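PDB 6V55: adhesion G-protein coupled receptor G6 from Danio rerio, which probably acts as a cell-adhesion receptor in myelination that signals through a G protein and carries a calcium-binding extracellular region with a GPCR proteolysis site. Local coordinates for residues 575-580 / 682-687; 583-588 / 734-739; 568-573 / 605-610; 693-698 / 716-721. One frame throughout, in Å; residues are numbered along the deposited sequence.

Contact 1: residues 575-580 / 682-687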
# COMPACT_ATOMS: atom_id res chain seq x y z
N ALA A 575 15.19 -2.01 29.77
CA ALA A 575 15.73 -1.10 28.78
C ALA A 575 16.17 0.22 29.41
O ALA A 575 17.24 0.75 29.08
CB ALA A 575 14.70 -0.85 27.68
N GLN A 576 15.38 0.73 30.35
CA GLN A 576 15.69 2.00 30.99
C GLN A 576 16.88 1.92 31.93
O GLN A 576 17.57 2.93 32.10
CB GLN A 576 14.49 2.52 31.78
CG GLN A 576 13.21 2.55 31.03
CD GLN A 576 12.08 3.07 31.87
OE1 GLN A 576 12.20 4.11 32.52
NE2 GLN A 576 10.96 2.36 31.86
N LYS A 577 17.12 0.73 32.54
CA LYS A 577 18.01 0.59 33.70
C LYS A 577 19.45 0.98 33.40
O LYS A 577 20.09 1.67 34.20
CB LYS A 577 17.96 -0.85 34.25
CG LYS A 577 18.39 -0.95 35.73
CD LYS A 577 18.14 -2.34 36.37
CE LYS A 577 18.96 -3.48 35.74
NZ LYS A 577 20.18 -3.85 36.53
N ASP A 578 19.94 0.64 32.22
CA ASP A 578 21.28 1.05 31.83
C ASP A 578 21.37 2.51 31.41
O ASP A 578 22.43 3.12 31.56
CB ASP A 578 21.78 0.14 30.70
CG ASP A 578 22.47 -1.10 31.21
OD1 ASP A 578 23.47 -1.52 30.58
OD2 ASP A 578 22.02 -1.64 32.26
N ALA A 579 20.28 3.10 30.91
CA ALA A 579 20.31 4.48 30.43
C ALA A 579 19.74 5.50 31.40
O ALA A 579 19.76 6.69 31.08
CB ALA A 579 19.54 4.59 29.11
N SER A 580 19.23 5.07 32.57
CA SER A 580 18.39 5.96 33.39
C SER A 580 19.20 7.06 34.06
O SER A 580 18.70 8.18 34.20
CB SER A 580 17.62 5.16 34.44
OG SER A 580 18.47 4.65 35.46
N LEU A 682 12.83 5.07 35.74
CA LEU A 682 14.17 5.65 35.76
C LEU A 682 14.78 5.66 37.16
O LEU A 682 15.94 6.08 37.31
CB LEU A 682 14.14 7.08 35.19
CG LEU A 682 13.64 7.37 33.75
CD1 LEU A 682 13.38 8.85 33.55
CD2 LEU A 682 14.63 6.87 32.70
N PHE A 683 14.06 5.19 38.18
CA PHE A 683 14.50 5.30 39.56
C PHE A 683 14.60 3.93 40.23
O PHE A 683 14.25 3.76 41.41
CB PHE A 683 13.56 6.21 40.36
CG PHE A 683 13.43 7.60 39.80
CD1 PHE A 683 12.39 7.91 38.93
CD2 PHE A 683 14.33 8.59 40.17
CE1 PHE A 683 12.26 9.19 38.42
CE2 PHE A 683 14.20 9.88 39.66
CZ PHE A 683 13.16 10.17 38.78
N GLN A 684 15.11 2.95 39.49
CA GLN A 684 15.22 1.59 40.00
C GLN A 684 16.35 1.46 41.02
O GLN A 684 17.43 2.04 40.85
CB GLN A 684 15.44 0.62 38.85
CG GLN A 684 14.30 0.69 37.84
CD GLN A 684 14.48 -0.28 36.71
OE1 GLN A 684 14.98 -1.38 36.90
NE2 GLN A 684 14.02 0.11 35.52
N ASP A 685 16.08 0.71 42.09
CA ASP A 685 17.01 0.53 43.20
C ASP A 685 16.93 -0.93 43.61
O ASP A 685 15.89 -1.38 44.11
CB ASP A 685 16.64 1.45 44.37
CG ASP A 685 17.78 1.68 45.36
OD1 ASP A 685 18.67 0.82 45.51
OD2 ASP A 685 17.77 2.75 46.01
N HIS A 686 18.02 -1.67 43.41
CA HIS A 686 18.09 -3.07 43.82
C HIS A 686 18.75 -3.24 45.20
O HIS A 686 19.03 -4.38 45.60
CB HIS A 686 18.83 -3.89 42.77
CG HIS A 686 18.07 -4.04 41.49
ND1 HIS A 686 18.67 -4.48 40.32
CD2 HIS A 686 16.77 -3.81 41.19
CE1 HIS A 686 17.77 -4.51 39.36
NE2 HIS A 686 16.61 -4.11 39.85
N GLN A 687 19.01 -2.15 45.92
CA GLN A 687 19.48 -2.20 47.29
C GLN A 687 18.45 -1.58 48.23
O GLN A 687 18.78 -0.76 49.08
CB GLN A 687 20.84 -1.49 47.42
CG GLN A 687 22.02 -2.40 47.07
CD GLN A 687 23.35 -1.66 47.03
OE1 GLN A 687 24.04 -1.66 46.00
NE2 GLN A 687 23.73 -1.04 48.15
O HOH W 1 18.76 5.83 37.61
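The contact belongs to the GAIN fold that contains the GPCR proteolysis site: one flank of helix 573-593, carrying Q576, K577 and S580, lies against the loop between strands 671-677 and 697-701, which contributes L682, Q684 and H686. The backbones come nearest at S580 and L682. One methyl of L682, CD2, lies 3.9 Å from CB of S580, and the Q576 chain meets the leucine at about a right angle. OE1 of Q576 sits 3.4 Å from the backbone N of L682, but the poor angle rules out a hydrogen bond; the amide's NE2 instead bonds to the carbonyl of S571. A water bridges OG of S580 and O of L682, donating to the carbonyl at 2.8 Å.

K577 is met by two side chains. Its chain starts opposite the backbone N (chi1 -158°) and runs extended to CD, which touches OE1 of Q684 at 3.3 Å and CE1 of the H686 ring at 3.7 Å. The approach to the imidazole is oblique, and NZ of K577 remains 4.1 Å from ND1 of H686. NE2 of Q684 donates to the carbonyls of E573 and G681. Farther along, D685 OD1 accepts from N of Q687 at 3.0 Å, an Asx turn that bends the loop. No clear direct hydrogen bond joins the two segments, which implies that the water bridge and the bond from Q684 NE2 to E573 O, at the helix start, supply the polar ties and the lysine methylenes the packing; a charged imidazole beside the ammonium would probably be disfavoured.

Contact 2: residues 583-588 / 734-739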
# COMPACT_ATOMS: atom_id res chain seq x y z
N ALA A 583 19.85 9.69 31.47
CA ALA A 583 18.57 10.33 31.19
C ALA A 583 18.17 11.28 32.29
O ALA A 583 17.74 12.41 32.01
CB ALA A 583 17.47 9.28 31.02
N LEU A 584 18.35 10.86 33.55
CA LEU A 584 18.04 11.72 34.68
C LEU A 584 18.97 12.92 34.74
O LEU A 584 18.51 14.04 34.95
CB LEU A 584 18.14 10.93 35.98
CG LEU A 584 16.91 10.09 36.25
CD1 LEU A 584 17.14 9.29 37.56
CD2 LEU A 584 15.63 10.94 36.28
N LYS A 585 20.26 12.70 34.48
CA LYS A 585 21.23 13.79 34.54
C LYS A 585 21.07 14.74 33.36
O LYS A 585 21.27 15.95 33.53
CB LYS A 585 22.65 13.23 34.65
CG LYS A 585 23.04 12.72 36.04
CD LYS A 585 24.31 11.89 36.00
CE LYS A 585 25.05 11.91 37.34
NZ LYS A 585 26.42 11.32 37.25
N ALA A 586 20.63 14.24 32.19
CA ALA A 586 20.40 15.12 31.03
C ALA A 586 19.16 15.98 31.16
O ALA A 586 19.16 17.13 30.69
CB ALA A 586 20.28 14.30 29.74
N VAL A 587 18.08 15.45 31.75
CA VAL A 587 16.90 16.25 32.07
C VAL A 587 17.24 17.32 33.10
O VAL A 587 16.77 18.47 33.01
CB VAL A 587 15.77 15.32 32.52
CG1 VAL A 587 14.62 16.06 33.15
CG2 VAL A 587 15.23 14.62 31.36
N ASP A 588 18.11 16.99 34.07
CA ASP A 588 18.48 17.91 35.15
C ASP A 588 19.25 19.11 34.62
O ASP A 588 19.01 20.25 35.03
CB ASP A 588 19.32 17.19 36.21
CG ASP A 588 18.51 16.24 37.10
OD1 ASP A 588 19.17 15.51 37.89
OD2 ASP A 588 17.25 16.19 36.99
N TRP A 734 16.58 10.95 45.81
CA TRP A 734 17.46 10.24 44.88
C TRP A 734 18.89 10.76 45.02
O TRP A 734 19.19 11.87 44.59
CB TRP A 734 17.00 10.38 43.43
CG TRP A 734 17.76 9.43 42.52
CD1 TRP A 734 18.81 9.73 41.68
CD2 TRP A 734 17.55 8.01 42.39
NE1 TRP A 734 19.24 8.59 41.03
CE2 TRP A 734 18.49 7.53 41.46
CE3 TRP A 734 16.65 7.11 42.98
CZ2 TRP A 734 18.55 6.18 41.10
CZ3 TRP A 734 16.72 5.78 42.62
CH2 TRP A 734 17.67 5.33 41.69
N ASP A 735 19.78 9.93 45.57
CA ASP A 735 21.18 10.28 45.81
C ASP A 735 22.01 9.71 44.67
O ASP A 735 22.21 8.50 44.59
CB ASP A 735 21.64 9.73 47.17
CG ASP A 735 23.00 10.28 47.63
OD1 ASP A 735 23.77 10.92 46.86
OD2 ASP A 735 23.30 10.07 48.83
N PHE A 736 22.57 10.61 43.84
CA PHE A 736 23.39 10.20 42.70
C PHE A 736 24.75 9.65 43.08
O PHE A 736 25.43 9.09 42.20
CB PHE A 736 23.59 11.38 41.75
CG PHE A 736 22.46 11.58 40.80
CD1 PHE A 736 22.25 10.67 39.77
CD2 PHE A 736 21.58 12.65 40.94
CE1 PHE A 736 21.20 10.83 38.90
CE2 PHE A 736 20.53 12.82 40.08
CZ PHE A 736 20.33 11.92 39.05
N ASN A 737 25.18 9.79 44.33
CA ASN A 737 26.49 9.33 44.77
C ASN A 737 26.48 7.88 45.23
O ASN A 737 27.56 7.27 45.32
CB ASN A 737 27.01 10.22 45.89
CG ASN A 737 27.51 11.54 45.38
OD1 ASN A 737 28.25 11.59 44.40
ND2 ASN A 737 27.10 12.63 46.03
N LEU A 738 25.30 7.32 45.51
CA LEU A 738 25.21 5.96 46.02
C LEU A 738 25.54 4.96 44.92
O LEU A 738 25.45 5.28 43.73
CB LEU A 738 23.82 5.69 46.57
CG LEU A 738 23.42 6.49 47.81
CD1 LEU A 738 22.11 5.98 48.38
CD2 LEU A 738 24.49 6.48 48.89
N GLN A 739 25.98 3.77 45.35
CA GLN A 739 26.24 2.59 44.52
C GLN A 739 27.25 2.87 43.40
O GLN A 739 26.94 2.73 42.21
CB GLN A 739 24.93 2.01 43.99
CG GLN A 739 23.93 1.73 45.11
CD GLN A 739 22.60 1.19 44.60
OE1 GLN A 739 22.54 0.50 43.57
NE2 GLN A 739 21.51 1.52 45.31
O HOH W 2 27.11 9.89 39.93
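The F736 ring has W734 CD1 above the centre of one face, 3.7 Å from the plane, and CB of L584 at its edge, close to the ring plane, 3.9 Å from CZ. The indole of W734 takes CD1 of L584 over one face, 4.1 Å above the plane and toward the rim, while CD1 of F736 lies in plane at its edge. K585 and D588 reach the phenyl obliquely: CG of K585 is 3.9 Å from CE1 of F736, and OD1 of D588 is 3.7 Å from CE2, with the carboxylate and ring planes 86° apart. That aspartate oxygen also bonds to a polar side chain of the bound peptide. A water accepts from NZ of K585 and probably donates to O of F736. Were F736 an alanine, CB of L584 and the methylenes of K585 would probably lose their ring contact and a gap would open beside W734. The turn carrying the ring is stiffened by D735, whose OD1 accepts from N of N737 at 3.1 Å. With W745 edge-to-face against W734, and disulfides C731-C763 and C750-C765 nearby in sequence, the arrangement is characteristic of the GPS motif, here leaning on a helix of the GAIN fold.

Contact 3: residues 568-573 / 605-610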
# COMPACT_ATOMS: atom_id res chain seq x y z
N VAL A 568 11.25 7.15 26.51
CA VAL A 568 12.01 6.07 27.15
C VAL A 568 11.42 5.71 28.50
O VAL A 568 11.70 4.63 29.00
CB VAL A 568 13.52 6.34 27.31
CG1 VAL A 568 14.12 6.97 26.06
CG2 VAL A 568 13.86 7.14 28.55
N MET A 569 10.54 6.54 29.07
CA MET A 569 9.87 6.14 30.29
C MET A 569 8.78 5.09 30.08
O MET A 569 8.35 4.48 31.05
CB MET A 569 9.23 7.34 30.96
CG MET A 569 10.19 8.14 31.74
SD MET A 569 9.35 9.53 32.49
CE MET A 569 10.51 10.71 31.85
N VAL A 570 8.30 4.88 28.85
CA VAL A 570 7.29 3.85 28.64
C VAL A 570 7.94 2.61 28.07
O VAL A 570 7.25 1.66 27.68
CB VAL A 570 6.12 4.31 27.75
CG1 VAL A 570 5.34 5.40 28.44
CG2 VAL A 570 6.59 4.78 26.41
N SER A 571 9.28 2.57 28.05
CA SER A 571 9.99 1.38 27.65
C SER A 571 9.96 0.35 28.77
O SER A 571 9.45 0.62 29.87
CB SER A 571 11.42 1.72 27.27
OG SER A 571 11.40 2.39 26.02
N SER A 572 10.52 -0.83 28.51
CA SER A 572 10.60 -1.86 29.53
C SER A 572 11.58 -1.44 30.63
O SER A 572 12.44 -0.58 30.43
CB SER A 572 11.04 -3.19 28.94
OG SER A 572 12.45 -3.19 28.74
N GLU A 573 11.42 -2.06 31.80
CA GLU A 573 12.24 -1.70 32.95
C GLU A 573 13.70 -2.09 32.77
O GLU A 573 14.60 -1.42 33.30
CB GLU A 573 11.67 -2.34 34.22
CG GLU A 573 10.37 -1.70 34.70
CD GLU A 573 10.45 -1.31 36.17
OE1 GLU A 573 11.48 -1.61 36.81
OE2 GLU A 573 9.48 -0.68 36.67
N SER A 605 4.77 16.55 28.53
CA SER A 605 4.73 15.35 27.71
C SER A 605 3.79 14.37 28.40
O SER A 605 3.15 14.72 29.40
CB SER A 605 6.13 14.76 27.56
OG SER A 605 6.60 14.38 28.84
N LYS A 606 3.72 13.13 27.89
CA LYS A 606 2.79 12.15 28.44
C LYS A 606 3.21 11.69 29.84
O LYS A 606 2.38 11.69 30.75
CB LYS A 606 2.65 10.97 27.47
CG LYS A 606 1.48 10.01 27.80
CD LYS A 606 1.86 8.54 27.48
CE LYS A 606 1.03 7.50 28.28
NZ LYS A 606 1.73 7.02 29.52
N ASN A 607 4.49 11.39 30.06
CA ASN A 607 4.94 10.92 31.38
C ASN A 607 5.88 11.88 32.11
O ASN A 607 6.45 11.48 33.14
CB ASN A 607 5.64 9.57 31.26
CG ASN A 607 4.80 8.54 30.57
OD1 ASN A 607 3.74 8.15 31.06
ND2 ASN A 607 5.29 8.06 29.42
N LEU A 608 6.06 13.11 31.63
CA LEU A 608 7.08 14.01 32.17
C LEU A 608 6.68 15.45 31.90
O LEU A 608 6.52 15.84 30.74
CB LEU A 608 8.44 13.75 31.54
CG LEU A 608 9.55 14.68 32.05
CD1 LEU A 608 9.85 14.42 33.50
CD2 LEU A 608 10.81 14.58 31.22
N VAL A 609 6.55 16.24 32.95
CA VAL A 609 6.39 17.68 32.81
C VAL A 609 7.48 18.37 33.62
O VAL A 609 7.78 17.95 34.74
CB VAL A 609 4.97 18.14 33.22
CG1 VAL A 609 4.55 17.61 34.59
CG2 VAL A 609 4.85 19.62 33.14
N VAL A 610 8.19 19.32 32.99
CA VAL A 610 9.22 20.08 33.69
C VAL A 610 8.87 21.55 33.56
O VAL A 610 8.23 21.99 32.59
CB VAL A 610 10.67 19.81 33.20
CG1 VAL A 610 11.01 18.31 33.23
CG2 VAL A 610 10.99 20.42 31.83
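Apolar packing carries most of this contact and centres on M569, whose side chain crosses that of L608 at about a right angle. Its methyl CE rests 3.7 Å from CB of L608, with CD2 of the same leucine at 3.9 Å. The bend at the last torsion of M569 (chi3 -127°) turns the methyl onto the leucine while leaving SD beside N607, 3.6 Å from that residue's O and 3.9 Å from its CB. The methionine and asparagine side chains slide past each other in opposite directions. V570 approaches the N607 amide across, but the modelled spacing there is too close to be trusted.

No hydrogen bond crosses the contact; the polar bonds stay within 605-610 or go to residues beside the segments. NZ of K606 donates to OD1 of N607 at 2.8 Å, with a C=O...donor angle of 122° and the donor tilted 19° from the carbonyl plane; the same ammonium is 4.1 Å from CG1 of V570. Replacing N607 by an alanine would remove this acceptor and is likely to leave the K606 ammonium free to swing away from V570. On the other segment, the hydroxyl of S572 acts as N-cap of helix 573-593 by bonding to N of A575.

The segment 568-573 is the connection from helix 555-568 to helix 573-593, with a type I turn from V568 to S571. Opposite it, residues 605-610 enter strand 608-614, and the N607 backbone pairs with G678. F677 of strand 671-677 touches both M569 and L608, so the interhelix turn is seated against the beginning of strand 608-614, an inner strand of the four-stranded sheet.

Contact 4: residues 693-698 / 716-721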
# COMPACT_ATOMS: atom_id res chain seq x y z
N LEU A 693 8.91 1.24 45.32
CA LEU A 693 8.58 2.66 45.23
C LEU A 693 7.12 2.79 44.80
O LEU A 693 6.79 2.53 43.63
CB LEU A 693 9.51 3.39 44.27
CG LEU A 693 9.17 4.84 43.86
CD1 LEU A 693 9.46 5.85 44.96
CD2 LEU A 693 9.86 5.22 42.57
N ASN A 694 6.26 3.19 45.72
CA ASN A 694 4.85 3.36 45.42
C ASN A 694 4.50 4.85 45.46
O ASN A 694 3.77 5.34 46.33
CB ASN A 694 4.00 2.52 46.39
CG ASN A 694 2.52 2.49 46.01
OD1 ASN A 694 1.71 3.23 46.57
ND2 ASN A 694 2.18 1.65 45.03
N SER A 695 5.03 5.57 44.48
CA SER A 695 4.89 7.02 44.43
C SER A 695 5.19 7.52 43.02
O SER A 695 5.84 6.85 42.23
CB SER A 695 5.84 7.70 45.40
OG SER A 695 5.45 9.04 45.59
N TYR A 696 4.73 8.73 42.74
CA TYR A 696 5.35 9.48 41.67
C TYR A 696 6.66 10.06 42.19
O TYR A 696 6.91 10.10 43.40
CB TYR A 696 4.43 10.59 41.18
CG TYR A 696 3.15 10.04 40.61
CD1 TYR A 696 3.12 9.54 39.31
CD2 TYR A 696 1.98 9.98 41.37
CE1 TYR A 696 1.95 9.01 38.78
CE2 TYR A 696 0.80 9.44 40.84
CZ TYR A 696 0.80 8.97 39.54
OH TYR A 696 -0.33 8.43 38.99
N VAL A 697 7.53 10.50 41.29
CA VAL A 697 8.75 11.17 41.70
C VAL A 697 8.63 12.63 41.32
O VAL A 697 8.39 12.96 40.15
CB VAL A 697 10.00 10.54 41.08
CG1 VAL A 697 11.22 11.19 41.69
CG2 VAL A 697 9.99 9.06 41.37
N VAL A 698 8.78 13.51 42.30
CA VAL A 698 8.77 14.94 42.07
C VAL A 698 10.15 15.49 42.42
O VAL A 698 10.78 15.03 43.38
CB VAL A 698 7.63 15.63 42.85
CG1 VAL A 698 7.72 15.42 44.38
CG2 VAL A 698 7.51 17.09 42.50
N ILE A 716 7.18 18.26 51.06
CA ILE A 716 6.99 17.52 49.82
C ILE A 716 5.85 16.54 50.03
O ILE A 716 5.97 15.62 50.84
CB ILE A 716 8.27 16.77 49.40
CG1 ILE A 716 9.50 17.69 49.42
CG2 ILE A 716 8.06 16.00 48.08
CD1 ILE A 716 9.75 18.42 48.15
N GLU A 717 4.76 16.73 49.30
CA GLU A 717 3.62 15.83 49.37
C GLU A 717 3.50 15.14 48.02
O GLU A 717 3.40 15.83 47.00
CB GLU A 717 2.32 16.58 49.71
CG GLU A 717 1.02 15.82 49.39
CD GLU A 717 -0.23 16.68 49.55
OE1 GLU A 717 -0.25 17.55 50.46
OE2 GLU A 717 -1.19 16.49 48.75
N ILE A 718 3.56 13.81 48.00
CA ILE A 718 3.37 13.07 46.76
C ILE A 718 2.22 12.09 46.94
O ILE A 718 2.10 11.43 47.98
CB ILE A 718 4.64 12.31 46.29
CG1 ILE A 718 5.93 13.05 46.64
CG2 ILE A 718 4.61 12.15 44.79
CD1 ILE A 718 7.16 12.25 46.42
N ALA A 719 1.37 12.01 45.92
CA ALA A 719 0.29 11.03 45.88
C ALA A 719 0.85 9.64 45.62
O ALA A 719 1.81 9.48 44.85
CB ALA A 719 -0.71 11.38 44.79
N HIS A 720 0.25 8.64 46.25
CA HIS A 720 0.65 7.25 46.06
C HIS A 720 0.21 6.75 44.69
O HIS A 720 -0.69 7.30 44.06
CB HIS A 720 0.05 6.36 47.13
CG HIS A 720 0.44 6.75 48.52
ND1 HIS A 720 -0.34 6.45 49.61
CD2 HIS A 720 1.52 7.40 48.99
CE1 HIS A 720 0.25 6.90 50.71
NE2 HIS A 720 1.38 7.48 50.36
N LEU A 721 0.87 5.68 44.24
CA LEU A 721 0.39 5.01 43.04
C LEU A 721 -0.81 4.12 43.36
O LEU A 721 -1.81 4.15 42.65
CB LEU A 721 1.51 4.21 42.39
CG LEU A 721 2.67 5.06 41.83
CD1 LEU A 721 3.84 4.21 41.37
CD2 LEU A 721 2.20 5.91 40.69
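CD2 of L721 lies over one face of the Y696 ring, 3.6 Å from the ring centroid and 15° off the normal, a CH-pi contact displaced a little toward the rim. Both residues carry CG beside the backbone N, and in L721 an extended second torsion (chi2 172°) spreads the two methyls, so that CD1 rests 3.4 Å from O of S695 while CD2 takes the tyrosine. The backbone carbonyl of A719 comes to CD2 of Y696 obliquely.

S695 turns its hydroxyl back on its own chain. OG donates to O of Y696 at 2.8 Å, in the carbonyl plane and on a lone pair, and it also presses on I718, with CG2 at 3.3 Å. The first torsion of I718 (chi1 -33°) sits well off a staggered position, which brings CG2 within 3.4 Å of O of Y696, suggesting a tight fit. CG1 of V698 meets two isoleucines, 3.7 Å from CG1 of I718 and 3.8 Å from CG2 of I716.

N694 lays its amide along L721, ND2 being 3.7 Å from CB of the leucine, while OD1 bonds to N of E722. H720 is held elsewhere, by T761 OG1 and S758 O.

Strand 697-701 closes one side of the four-stranded sheet within this chain, and strand 714-719 lies inside the six-stranded one, between 649-653 and 760-765. Their side chains interleave as the two layers of a beta sandwich, with A649 and V651 also against V698; beyond V698 an antiparallel strand of the bound peptide continues the first sheet.

All four contacts lie together in the GAIN region near the C terminus, their centres 33 to 47 Å from the chain centre. Contacts 1 and 2 share helix 573-593, with centres about 10 Å apart, and are joined where D685 OD1 meets Q739 NE2 at 2.9 Å. Contact 3 brackets that helix, 568-573 leading in and 605-610 following, about 13 Å from contact 1 between centres; E573 O receives Q684 NE2. Along the chain contacts 1, 2 and 3 cross one another, whereas contact 4 is nested within the loop closed by contact 2. Contacts 3 and 4 reach the same four-stranded sheet, centres about 15 Å apart. Helices, sandwich and GPS motif are thus tied by interlocked segments.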